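Local atomic coordinates of core protein VP7 (Bluetongue virus, PDB entry 1BVP), a protein that assembles as homotrimers into 260 capsomers on a VP3 scaffold and so forms part of the inner capsid of the virus. Residues 269-274 against 294-299; 264-269 against 312-317; 233-236 against 240-243. All coordinates share one frame; numbering follows the deposited sequence.

Overall arrangement
Interactions 1 and 2 sit in the helical part of the chain and share helix 263-271 and N269. Their centres are about 9 Å apart. Interaction 1 is nearer the surface: a tyrosine ring packs on a proline-rich loop. Interaction 2 is a buried helix crossing with a polar interface, where a serine meets a glutamate. Both touch the second subunit. Interaction 3 lies in the beta domain, with its centre about 48 and 52 Å from those of interactions 1 and 2. It is buried and apolar, except for one asparagine that is held by backbone groups. No other chain touches its segments. The chain runs from strand 241-252 into helix 263-271, so it passes from one region to the other.

Interaction 1: 269-274 against 294-299; sequences NVYSFR and MLPPIF
Y271 carries the whole of this contact from the helix side. Its ring lies against the backbone of the loop 294-299. P296 adds its CG beside CD2, and P297 its CD near CE2 and the phenol oxygen. P296 CA sits over one face of the Y271 ring, 4.1 Å from the centroid and 21° off the ring normal. This is a CH-pi contact. On the same face, P296 N lies above the ring centre and L295 C is displaced toward the rim. L295 O is 3.7 Å from Y271 CE1. M294 C approaches Y271 CD1 obliquely at 3.5 Å. P297 CD also comes in at a slant, 4.2 Å from Y271 CE2. The aliphatic contact with P296 runs from Y271 CD2 to P296 CG, also at 4.2 Å. V270 CG1, from the preceding residue, lies on the opposite face of the ring.

The Y271 CG atom is anti to the carbonyl carbon (chi1 -68°), which carries the ring out to the loop. The phenol OH is hydrogen-bonded to P292 O, which would limit the swing of the ring. Further out, L286 and L291 also touch the Y271 side chain. The M294 side chain turns back to helix 276-286, packing on H279, R282 and T283. P296 also packs on P121 of the second subunit.

The loop has no regular secondary structure here. Its backbone is held to helix 263-271 by dispersion and CH-pi contacts. The one polar group of the tyrosine is satisfied by a carbonyl just before the segment, so the ring joins two parts of the same loop to helix 263-271.

Interaction 2: 264-269 against 312-317; sequences TAEIFN and LLSTLA
S314 and E266 meet where helix 263-271 crosses helix 304-323. The axes of the two short segments approach to 8.6 Å at an angle of 56°. E266 and S314 are also the residues with the closest CA atoms, 5.7 Å apart. This close passage is consistent with the small S314 and A317 pointing toward the other helix.

The tight part is centred on S314. Its OG donates a hydrogen bond to E266 OE1, at 2.6 Å. The carboxylate oxygen is met on its anti side, 29° out of the carboxylate plane. S314 OG stands anti to its own backbone N (chi1 -172°), which aims the hydroxyl at the other helix. The E266 chain is bent at chi2 (-48°), and this bend brings OE1 to the serine hydroxyl. The N269 side chain points toward the partner helix one turn further on, with its CB 3.5 Å from S314 OG. Its amide group lies between S314 and A317. S314, N269 and A317 are all buried.

E266 is the more solvent-accessible member, in contrast to those three. Even so, its OE1 is held from two sources: besides the serine bond it forms a salt bridge with R111 of the second subunit. That arginine packs on N269 and S314 as well. The end of L316 leads away from the contact and packs on F62, C65 and L66 of helix 55-73.

The crossing is thus polar rather than greasy. E266 OE1 is shared by a serine of its own chain and an arginine of its neighbour. The arginine would be expected to favour the charged carboxylate, so the pairing couples this helix crossing to the trimer interface.

Interaction 3: 233-236 against 240-243; sequences VHNP and NAMV
This contact closes one end of the beta sandwich of VP7, where the chain passes from one sheet to the other. Strand 231-234 belongs to the four-stranded sheet and strand 241-252 to the seven-stranded one. The two sheets pack face to face, and side chains from each meet between them. The backbones pair with other strands. V233 and H234 bond to G169 and T209, while A241 and M242 bond to L163 and I191.

Inside the sandwich, V233 CG1 lies 4.2 Å from V243 CG2. The two valines point past one another and meet through these methyls. V233 CG1 is anti to the backbone N (chi1 -158°), which sends this methyl inward. V243 also packs on V161 and V208.

Nearer the turn the gap narrows: the CA atoms of N235 and A241 are 6.8 Å apart, against 8.7 Å for V233 and V243. The A241 methyl lies against the N235 amide, with CB 3.6 Å from ND2 and 3.8 Å from CG. N235 ND2 donates to Q239 O and to N164 O. Its OD1 receives a weak hydrogen bond from T237 N.

The buried amide is thus held by two hydrogen bonds through ND2 and a weak one through OD1. It ties Q239 and N164 together at the sandwich edge, while V233 and V243 supply the apolar part and A241 CB lies against the amide.

Interaction 1: 269-274 against 294-299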
ATOM      1  N   ASN A 269      -1.544  -1.143  13.749  1.00 11.92           N
ATOM      2  CA  ASN A 269      -1.241  -1.944  14.914  1.00  8.96           C
ATOM      3  C   ASN A 269      -1.243  -1.094  16.182  1.00  7.35           C
ATOM      4  O   ASN A 269      -1.808  -1.497  17.184  1.00 13.43           O
ATOM      5  CB  ASN A 269       0.119  -2.617  14.736  1.00 12.40           C
ATOM      6  CG  ASN A 269       0.400  -3.666  15.817  1.00 15.49           C
ATOM      7  OD1 ASN A 269       1.517  -3.761  16.335  1.00 17.01           O
ATOM      8  ND2 ASN A 269      -0.624  -4.440  16.175  1.00  5.86           N
ATOM      9  N   VAL A 270      -0.588   0.064  16.143  1.00  8.33           N
ATOM     10  CA  VAL A 270      -0.517   0.994  17.286  1.00  4.75           C
ATOM     11  C   VAL A 270      -1.893   1.497  17.731  1.00 10.85           C
ATOM     12  O   VAL A 270      -2.170   1.591  18.919  1.00 14.01           O
ATOM     13  CB  VAL A 270       0.300   2.254  16.919  1.00  5.84           C
ATOM     14  CG1 VAL A 270       0.139   3.315  17.984  1.00  5.09           C
ATOM     15  CG2 VAL A 270       1.764   1.903  16.652  1.00  5.73           C
ATOM     16  N   TYR A 271      -2.751   1.850  16.777  1.00 16.31           N
ATOM     17  CA  TYR A 271      -4.065   2.381  17.127  1.00 13.03           C
ATOM     18  C   TYR A 271      -5.152   1.368  17.386  1.00 15.07           C
ATOM     19  O   TYR A 271      -6.270   1.741  17.702  1.00 19.17           O
ATOM     20  CB  TYR A 271      -4.508   3.444  16.130  1.00  8.42           C
ATOM     21  CG  TYR A 271      -3.682   4.716  16.197  1.00  5.00           C
ATOM     22  CD1 TYR A 271      -3.888   5.648  17.206  1.00  3.87           C
ATOM     23  CD2 TYR A 271      -2.666   4.974  15.271  1.00  6.16           C
ATOM     24  CE1 TYR A 271      -3.099   6.815  17.310  1.00  2.00           C
ATOM     25  CE2 TYR A 271      -1.870   6.142  15.366  1.00  4.88           C
ATOM     26  CZ  TYR A 271      -2.103   7.046  16.389  1.00  4.24           C
ATOM     27  OH  TYR A 271      -1.339   8.193  16.484  1.00  9.98           O
ATOM     28  N   SER A 272      -4.841   0.086  17.269  1.00 18.14           N
ATOM     29  CA  SER A 272      -5.832  -0.934  17.582  1.00 15.86           C
ATOM     30  C   SER A 272      -6.112  -0.873  19.072  1.00 17.25           C
ATOM     31  O   SER A 272      -5.270  -0.460  19.904  1.00 15.66           O
ATOM     32  CB  SER A 272      -5.354  -2.314  17.214  1.00 13.63           C
ATOM     33  OG  SER A 272      -5.326  -2.397  15.821  1.00 22.92           O
ATOM     34  N   PHE A 273      -7.304  -1.329  19.396  1.00 15.62           N
ATOM     35  CA  PHE A 273      -7.790  -1.288  20.751  1.00 14.25           C
ATOM     36  C   PHE A 273      -7.096  -2.240  21.716  1.00 15.09           C
ATOM     37  O   PHE A 273      -6.543  -1.785  22.728  1.00 12.79           O
ATOM     38  CB  PHE A 273      -9.301  -1.542  20.715  1.00 12.07           C
ATOM     39  CG  PHE A 273      -9.948  -1.539  22.068  1.00 10.00           C
ATOM     40  CD1 PHE A 273      -9.898  -0.388  22.881  1.00  8.10           C
ATOM     41  CD2 PHE A 273     -10.610  -2.681  22.534  1.00  6.37           C
ATOM     42  CE1 PHE A 273     -10.501  -0.369  24.151  1.00  4.35           C
ATOM     43  CE2 PHE A 273     -11.219  -2.686  23.805  1.00  8.32           C
ATOM     44  CZ  PHE A 273     -11.162  -1.514  24.613  1.00  5.07           C
ATOM     45  N   ARG A 274      -7.155  -3.546  21.392  1.00 18.44           N
ATOM     46  CA  ARG A 274      -6.603  -4.652  22.208  1.00 11.08           C
ATOM     47  C   ARG A 274      -7.480  -4.817  23.464  1.00 13.82           C
ATOM     48  O   ARG A 274      -8.294  -5.751  23.560  1.00 12.55           O
ATOM     49  CB  ARG A 274      -5.120  -4.408  22.543  1.00  9.86           C
ATOM     50  CG  ARG A 274      -4.266  -4.892  21.406  1.00  8.96           C
ATOM     51  CD  ARG A 274      -2.846  -4.473  21.507  1.00 16.02           C
ATOM     52  NE  ARG A 274      -2.016  -5.338  20.673  1.00 14.60           N
ATOM     53  CZ  ARG A 274      -1.651  -5.053  19.433  1.00 15.00           C
ATOM     54  NH1 ARG A 274      -2.038  -3.900  18.900  1.00 15.04           N
ATOM     55  NH2 ARG A 274      -0.986  -5.961  18.711  1.00 16.38           N
ATOM     56  N   MET A 294      -5.447   8.819  19.694  1.00 27.51           N
ATOM     57  CA  MET A 294      -6.283   7.628  19.476  1.00 21.52           C
ATOM     58  C   MET A 294      -6.817   7.355  18.093  1.00 15.93           C
ATOM     59  O   MET A 294      -7.409   6.312  17.846  1.00 18.66           O
ATOM     60  CB  MET A 294      -7.334   7.387  20.569  1.00 24.87           C
ATOM     61  CG  MET A 294      -8.233   8.520  20.956  1.00 29.53           C
ATOM     62  SD  MET A 294      -9.330   7.880  22.223  1.00 32.83           S
ATOM     63  CE  MET A 294      -8.651   8.579  23.675  1.00 25.82           C
ATOM     64  N   LEU A 295      -6.531   8.247  17.157  1.00 19.37           N
ATOM     65  CA  LEU A 295      -6.953   8.040  15.775  1.00 14.80           C
ATOM     66  C   LEU A 295      -5.741   8.340  14.924  1.00 12.81           C
ATOM     67  O   LEU A 295      -4.966   9.246  15.242  1.00 15.46           O
ATOM     68  CB  LEU A 295      -8.110   8.970  15.385  1.00 11.09           C
ATOM     69  CG  LEU A 295      -9.450   8.678  16.065  1.00 14.61           C
ATOM     70  CD1 LEU A 295     -10.374   9.838  15.911  1.00 16.73           C
ATOM     71  CD2 LEU A 295     -10.060   7.419  15.515  1.00 13.18           C
ATOM     72  N   PRO A 296      -5.513   7.524  13.882  1.00  6.60           N
ATOM     73  CA  PRO A 296      -4.373   7.722  12.979  1.00  8.60           C
ATOM     74  C   PRO A 296      -4.400   9.149  12.450  1.00 18.06           C
ATOM     75  O   PRO A 296      -5.483   9.730  12.220  1.00 24.93           O
ATOM     76  CB  PRO A 296      -4.664   6.763  11.820  1.00  8.50           C
ATOM     77  CG  PRO A 296      -5.624   5.736  12.386  1.00  5.36           C
ATOM     78  CD  PRO A 296      -6.416   6.445  13.437  1.00  3.28           C
ATOM     79  N   PRO A 297      -3.218   9.735  12.233  1.00 19.40           N
ATOM     80  CA  PRO A 297      -3.130  11.105  11.714  1.00 19.46           C
ATOM     81  C   PRO A 297      -3.769  11.233  10.307  1.00 20.56           C
ATOM     82  O   PRO A 297      -3.942  10.259   9.589  1.00 27.09           O
ATOM     83  CB  PRO A 297      -1.621  11.364  11.701  1.00 17.54           C
ATOM     84  CG  PRO A 297      -1.019   9.990  11.581  1.00 16.64           C
ATOM     85  CD  PRO A 297      -1.887   9.140  12.449  1.00 17.26           C
ATOM     86  N   ILE A 298      -4.161  12.438   9.936  1.00 24.62           N
ATOM     87  CA  ILE A 298      -4.777  12.658   8.636  1.00 21.28           C
ATOM     88  C   ILE A 298      -3.657  12.744   7.631  1.00 20.34           C
ATOM     89  O   ILE A 298      -3.720  12.161   6.565  1.00 26.75           O
ATOM     90  CB  ILE A 298      -5.579  13.976   8.656  1.00 25.02           C
ATOM     91  CG1 ILE A 298      -6.663  13.884   9.717  1.00 24.03           C
ATOM     92  CG2 ILE A 298      -6.227  14.253   7.325  1.00 25.56           C
ATOM     93  CD1 ILE A 298      -7.343  15.175   9.950  1.00 28.92           C
ATOM     94  N   PHE A 299      -2.610  13.472   7.985  1.00 22.51           N
ATOM     95  CA  PHE A 299      -1.467  13.601   7.100  1.00 25.52           C
ATOM     96  C   PHE A 299      -0.348  12.799   7.677  1.00 27.42           C
ATOM     97  O   PHE A 299      -0.207  12.713   8.902  1.00 33.08           O
ATOM     98  CB  PHE A 299      -1.044  15.053   6.980  1.00 31.86           C
ATOM     99  CG  PHE A 299      -2.125  15.925   6.436  1.00 40.78           C
ATOM    100  CD1 PHE A 299      -2.426  15.903   5.072  1.00 40.60           C
ATOM    101  CD2 PHE A 299      -2.898  16.715   7.291  1.00 42.96           C
ATOM    102  CE1 PHE A 299      -3.472  16.646   4.570  1.00 39.80           C
ATOM    103  CE2 PHE A 299      -3.951  17.465   6.798  1.00 41.66           C
ATOM    104  CZ  PHE A 299      -4.239  17.427   5.432  1.00 42.33           C
TER

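Interaction 2: 264-269 against 312-317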
ATOM      1  N   THR A 264       1.758   1.982   7.150  1.00 12.32           N
ATOM      2  CA  THR A 264       0.336   1.926   7.427  1.00 10.77           C
ATOM      3  C   THR A 264      -0.019   0.769   8.356  1.00  7.94           C
ATOM      4  O   THR A 264      -0.760   0.940   9.315  1.00  8.83           O
ATOM      5  CB  THR A 264      -0.475   1.821   6.123  1.00 17.01           C
ATOM      6  OG1 THR A 264       0.016   2.774   5.178  1.00 21.66           O
ATOM      7  CG2 THR A 264      -1.922   2.149   6.386  1.00 11.86           C
ATOM      8  N   ALA A 265       0.529  -0.411   8.089  1.00  7.47           N
ATOM      9  CA  ALA A 265       0.246  -1.570   8.917  1.00  2.13           C
ATOM     10  C   ALA A 265       0.755  -1.348  10.345  1.00  5.59           C
ATOM     11  O   ALA A 265       0.140  -1.835  11.308  1.00 14.57           O
ATOM     12  CB  ALA A 265       0.865  -2.777   8.313  1.00  2.08           C
ATOM     13  N   GLU A 266       1.869  -0.612  10.497  1.00  2.14           N
ATOM     14  CA  GLU A 266       2.409  -0.321  11.838  1.00  2.48           C
ATOM     15  C   GLU A 266       1.484   0.638  12.577  1.00  9.65           C
ATOM     16  O   GLU A 266       1.162   0.444  13.766  1.00 13.30           O
ATOM     17  CB  GLU A 266       3.812   0.293  11.745  1.00  7.87           C
ATOM     18  CG  GLU A 266       4.829  -0.611  11.053  1.00  7.47           C
ATOM     19  CD  GLU A 266       4.806  -2.065  11.577  1.00 14.07           C
ATOM     20  OE1 GLU A 266       4.804  -2.279  12.824  1.00 15.75           O
ATOM     21  OE2 GLU A 266       4.840  -2.998  10.741  1.00 10.80           O
ATOM     22  N   ILE A 267       1.100   1.706  11.881  1.00 10.00           N
ATOM     23  CA  ILE A 267       0.167   2.677  12.424  1.00 10.26           C
ATOM     24  C   ILE A 267      -1.113   1.959  12.854  1.00  9.74           C
ATOM     25  O   ILE A 267      -1.618   2.172  13.960  1.00 13.65           O
ATOM     26  CB  ILE A 267      -0.168   3.758  11.379  1.00  9.14           C
ATOM     27  CG1 ILE A 267       1.012   4.719  11.276  1.00  5.01           C
ATOM     28  CG2 ILE A 267      -1.405   4.558  11.835  1.00  8.22           C
ATOM     29  CD1 ILE A 267       1.011   5.579  10.104  1.00  3.72           C
ATOM     30  N   PHE A 268      -1.629   1.086  11.998  1.00  7.00           N
ATOM     31  CA  PHE A 268      -2.842   0.336  12.337  1.00  9.79           C
ATOM     32  C   PHE A 268      -2.683  -0.473  13.629  1.00 11.64           C
ATOM     33  O   PHE A 268      -3.596  -0.547  14.447  1.00 17.03           O
ATOM     34  CB  PHE A 268      -3.240  -0.613  11.202  1.00  2.08           C
ATOM     35  CG  PHE A 268      -4.409  -1.487  11.547  1.00  7.54           C
ATOM     36  CD1 PHE A 268      -5.678  -0.948  11.706  1.00  7.15           C
ATOM     37  CD2 PHE A 268      -4.241  -2.854  11.767  1.00  8.90           C
ATOM     38  CE1 PHE A 268      -6.763  -1.763  12.081  1.00  5.14           C
ATOM     39  CE2 PHE A 268      -5.313  -3.673  12.144  1.00  8.21           C
ATOM     40  CZ  PHE A 268      -6.578  -3.119  12.301  1.00  5.59           C
ATOM     41  N   ASN A 269      -1.544  -1.143  13.749  1.00 11.92           N
ATOM     42  CA  ASN A 269      -1.241  -1.944  14.914  1.00  8.96           C
ATOM     43  C   ASN A 269      -1.243  -1.094  16.182  1.00  7.35           C
ATOM     44  O   ASN A 269      -1.808  -1.497  17.184  1.00 13.43           O
ATOM     45  CB  ASN A 269       0.119  -2.617  14.736  1.00 12.40           C
ATOM     46  CG  ASN A 269       0.400  -3.666  15.817  1.00 15.49           C
ATOM     47  OD1 ASN A 269       1.517  -3.761  16.335  1.00 17.01           O
ATOM     48  ND2 ASN A 269      -0.624  -4.440  16.175  1.00  5.86           N
ATOM     49  N   LEU A 312       8.482   1.831  17.267  1.00 11.86           N
ATOM     50  CA  LEU A 312       8.751   1.357  18.607  1.00 12.57           C
ATOM     51  C   LEU A 312       7.439   0.953  19.333  1.00 14.89           C
ATOM     52  O   LEU A 312       7.344  -0.131  19.945  1.00 17.45           O
ATOM     53  CB  LEU A 312       9.525   2.446  19.353  1.00 13.19           C
ATOM     54  CG  LEU A 312      11.051   2.351  19.609  1.00  7.88           C
ATOM     55  CD1 LEU A 312      11.770   1.547  18.600  1.00  6.09           C
ATOM     56  CD2 LEU A 312      11.647   3.731  19.711  1.00  8.19           C
ATOM     57  N   LEU A 313       6.402   1.777  19.216  1.00 10.51           N
ATOM     58  CA  LEU A 313       5.124   1.456  19.858  1.00  8.46           C
ATOM     59  C   LEU A 313       4.464   0.227  19.242  1.00 10.01           C
ATOM     60  O   LEU A 313       3.840  -0.546  19.946  1.00 16.11           O
ATOM     61  CB  LEU A 313       4.182   2.626  19.752  1.00  9.40           C
ATOM     62  CG  LEU A 313       3.682   3.250  21.036  1.00 15.59           C
ATOM     63  CD1 LEU A 313       2.569   4.183  20.617  1.00 16.27           C
ATOM     64  CD2 LEU A 313       3.162   2.218  22.027  1.00 14.94           C
ATOM     65  N   SER A 314       4.591   0.047  17.929  1.00 10.11           N
ATOM     66  CA  SER A 314       4.013  -1.105  17.245  1.00  7.02           C
ATOM     67  C   SER A 314       4.633  -2.395  17.773  1.00 11.30           C
ATOM     68  O   SER A 314       3.928  -3.374  18.065  1.00 17.67           O
ATOM     69  CB  SER A 314       4.242  -0.989  15.741  1.00  9.29           C
ATOM     70  OG  SER A 314       3.521  -2.017  15.092  1.00  9.88           O
ATOM     71  N   THR A 315       5.958  -2.394  17.905  1.00  8.90           N
ATOM     72  CA  THR A 315       6.655  -3.536  18.460  1.00  8.87           C
ATOM     73  C   THR A 315       6.196  -3.754  19.913  1.00  9.40           C
ATOM     74  O   THR A 315       5.873  -4.884  20.306  1.00 10.73           O
ATOM     75  CB  THR A 315       8.163  -3.313  18.416  1.00 12.83           C
ATOM     76  OG1 THR A 315       8.541  -3.033  17.070  1.00 19.62           O
ATOM     77  CG2 THR A 315       8.918  -4.566  18.870  1.00  9.82           C
ATOM     78  N   LEU A 316       6.131  -2.690  20.712  1.00  4.41           N
ATOM     79  CA  LEU A 316       5.675  -2.847  22.092  1.00  4.24           C
ATOM     80  C   LEU A 316       4.273  -3.459  22.140  1.00  9.21           C
ATOM     81  O   LEU A 316       3.963  -4.240  23.056  1.00 14.18           O
ATOM     82  CB  LEU A 316       5.698  -1.525  22.842  1.00  5.49           C
ATOM     83  CG  LEU A 316       5.329  -1.551  24.329  1.00  9.31           C
ATOM     84  CD1 LEU A 316       6.424  -2.246  25.109  1.00 10.09           C
ATOM     85  CD2 LEU A 316       5.192  -0.108  24.855  1.00  8.10           C
ATOM     86  N   ALA A 317       3.446  -3.172  21.134  1.00  9.77           N
ATOM     87  CA  ALA A 317       2.087  -3.739  21.098  1.00  9.79           C
ATOM     88  C   ALA A 317       2.186  -5.230  20.900  1.00 11.63           C
ATOM     89  O   ALA A 317       1.405  -5.997  21.480  1.00 16.50           O
ATOM     90  CB  ALA A 317       1.276  -3.140  20.013  1.00  7.13           C
TER

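Interaction 3: 233-236 against 240-243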
ATOM      1  N   VAL A 233      -4.102  25.177 -25.387  1.00 30.86           N
ATOM      2  CA  VAL A 233      -5.262  24.582 -26.045  1.00 30.49           C
ATOM      3  C   VAL A 233      -5.639  25.409 -27.286  1.00 29.13           C
ATOM      4  O   VAL A 233      -5.593  26.640 -27.267  1.00 29.39           O
ATOM      5  CB  VAL A 233      -6.478  24.497 -25.116  1.00 30.35           C
ATOM      6  CG1 VAL A 233      -7.424  23.429 -25.640  1.00 29.45           C
ATOM      7  CG2 VAL A 233      -6.048  24.193 -23.677  1.00 28.29           C
ATOM      8  N   HIS A 234      -5.963  24.723 -28.374  1.00 28.24           N
ATOM      9  CA  HIS A 234      -6.329  25.372 -29.623  1.00 32.76           C
ATOM     10  C   HIS A 234      -7.552  24.705 -30.274  1.00 33.08           C
ATOM     11  O   HIS A 234      -7.568  23.482 -30.497  1.00 29.56           O
ATOM     12  CB  HIS A 234      -5.135  25.330 -30.588  1.00 41.62           C
ATOM     13  CG  HIS A 234      -5.416  25.894 -31.949  1.00 46.66           C
ATOM     14  ND1 HIS A 234      -6.209  27.007 -32.152  1.00 48.92           N
ATOM     15  CD2 HIS A 234      -5.008  25.492 -33.180  1.00 46.95           C
ATOM     16  CE1 HIS A 234      -6.281  27.267 -33.449  1.00 48.03           C
ATOM     17  NE2 HIS A 234      -5.562  26.362 -34.093  1.00 45.93           N
ATOM     18  N   ASN A 235      -8.584  25.518 -30.529  1.00 33.22           N
ATOM     19  CA  ASN A 235      -9.816  25.077 -31.196  1.00 30.33           C
ATOM     20  C   ASN A 235      -9.818  25.629 -32.626  1.00 32.48           C
ATOM     21  O   ASN A 235     -10.208  26.765 -32.844  1.00 36.69           O
ATOM     22  CB  ASN A 235     -11.034  25.635 -30.474  1.00 27.43           C
ATOM     23  CG  ASN A 235     -12.327  25.211 -31.125  1.00 24.49           C
ATOM     24  OD1 ASN A 235     -12.331  24.300 -31.958  1.00 23.98           O
ATOM     25  ND2 ASN A 235     -13.434  25.867 -30.757  1.00 20.80           N
ATOM     26  N   PRO A 236      -9.307  24.868 -33.604  1.00 33.96           N
ATOM     27  CA  PRO A 236      -9.281  25.352 -34.990  1.00 38.45           C
ATOM     28  C   PRO A 236     -10.647  25.200 -35.663  1.00 44.56           C
ATOM     29  O   PRO A 236     -10.847  25.570 -36.815  1.00 48.84           O
ATOM     30  CB  PRO A 236      -8.261  24.419 -35.631  1.00 35.57           C
ATOM     31  CG  PRO A 236      -8.548  23.144 -34.977  1.00 34.11           C
ATOM     32  CD  PRO A 236      -8.684  23.539 -33.516  1.00 34.36           C
ATOM     33  N   ASN A 240     -18.125  25.913 -30.960  1.00 43.40           N
ATOM     34  CA  ASN A 240     -17.597  25.909 -29.594  1.00 42.60           C
ATOM     35  C   ASN A 240     -17.086  24.496 -29.275  1.00 42.49           C
ATOM     36  O   ASN A 240     -17.611  23.480 -29.789  1.00 39.65           O
ATOM     37  CB  ASN A 240     -18.660  26.244 -28.559  1.00 42.24           C
ATOM     38  CG  ASN A 240     -19.425  27.460 -28.898  1.00 41.90           C
ATOM     39  OD1 ASN A 240     -20.518  27.357 -29.428  1.00 54.77           O
ATOM     40  ND2 ASN A 240     -18.870  28.622 -28.613  1.00 33.31           N
ATOM     41  N   ALA A 241     -16.082  24.447 -28.404  1.00 39.08           N
ATOM     42  CA  ALA A 241     -15.478  23.192 -27.989  1.00 33.07           C
ATOM     43  C   ALA A 241     -15.218  23.173 -26.493  1.00 30.53           C
ATOM     44  O   ALA A 241     -15.113  24.228 -25.845  1.00 27.32           O
ATOM     45  CB  ALA A 241     -14.170  22.970 -28.740  1.00 28.36           C
ATOM     46  N   MET A 242     -15.188  21.965 -25.935  1.00 28.87           N
ATOM     47  CA  MET A 242     -14.865  21.767 -24.520  1.00 25.91           C
ATOM     48  C   MET A 242     -13.880  20.614 -24.353  1.00 29.76           C
ATOM     49  O   MET A 242     -14.011  19.573 -25.027  1.00 32.45           O
ATOM     50  CB  MET A 242     -16.107  21.490 -23.702  1.00 18.93           C
ATOM     51  CG  MET A 242     -16.758  22.731 -23.271  1.00 19.85           C
ATOM     52  SD  MET A 242     -18.001  22.441 -22.057  1.00 21.35           S
ATOM     53  CE  MET A 242     -17.066  22.948 -20.544  1.00 11.08           C
ATOM     54  N   VAL A 243     -12.837  20.813 -23.549  1.00 26.94           N
ATOM     55  CA  VAL A 243     -11.914  19.702 -23.302  1.00 25.04           C
ATOM     56  C   VAL A 243     -11.792  19.504 -21.811  1.00 23.13           C
ATOM     57  O   VAL A 243     -11.962  20.489 -21.054  1.00 19.80           O
ATOM     58  CB  VAL A 243     -10.483  19.934 -23.892  1.00 23.30           C
ATOM     59  CG1 VAL A 243     -10.565  20.273 -25.356  1.00 23.20           C
ATOM     60  CG2 VAL A 243      -9.750  21.011 -23.142  1.00 20.27           C
TER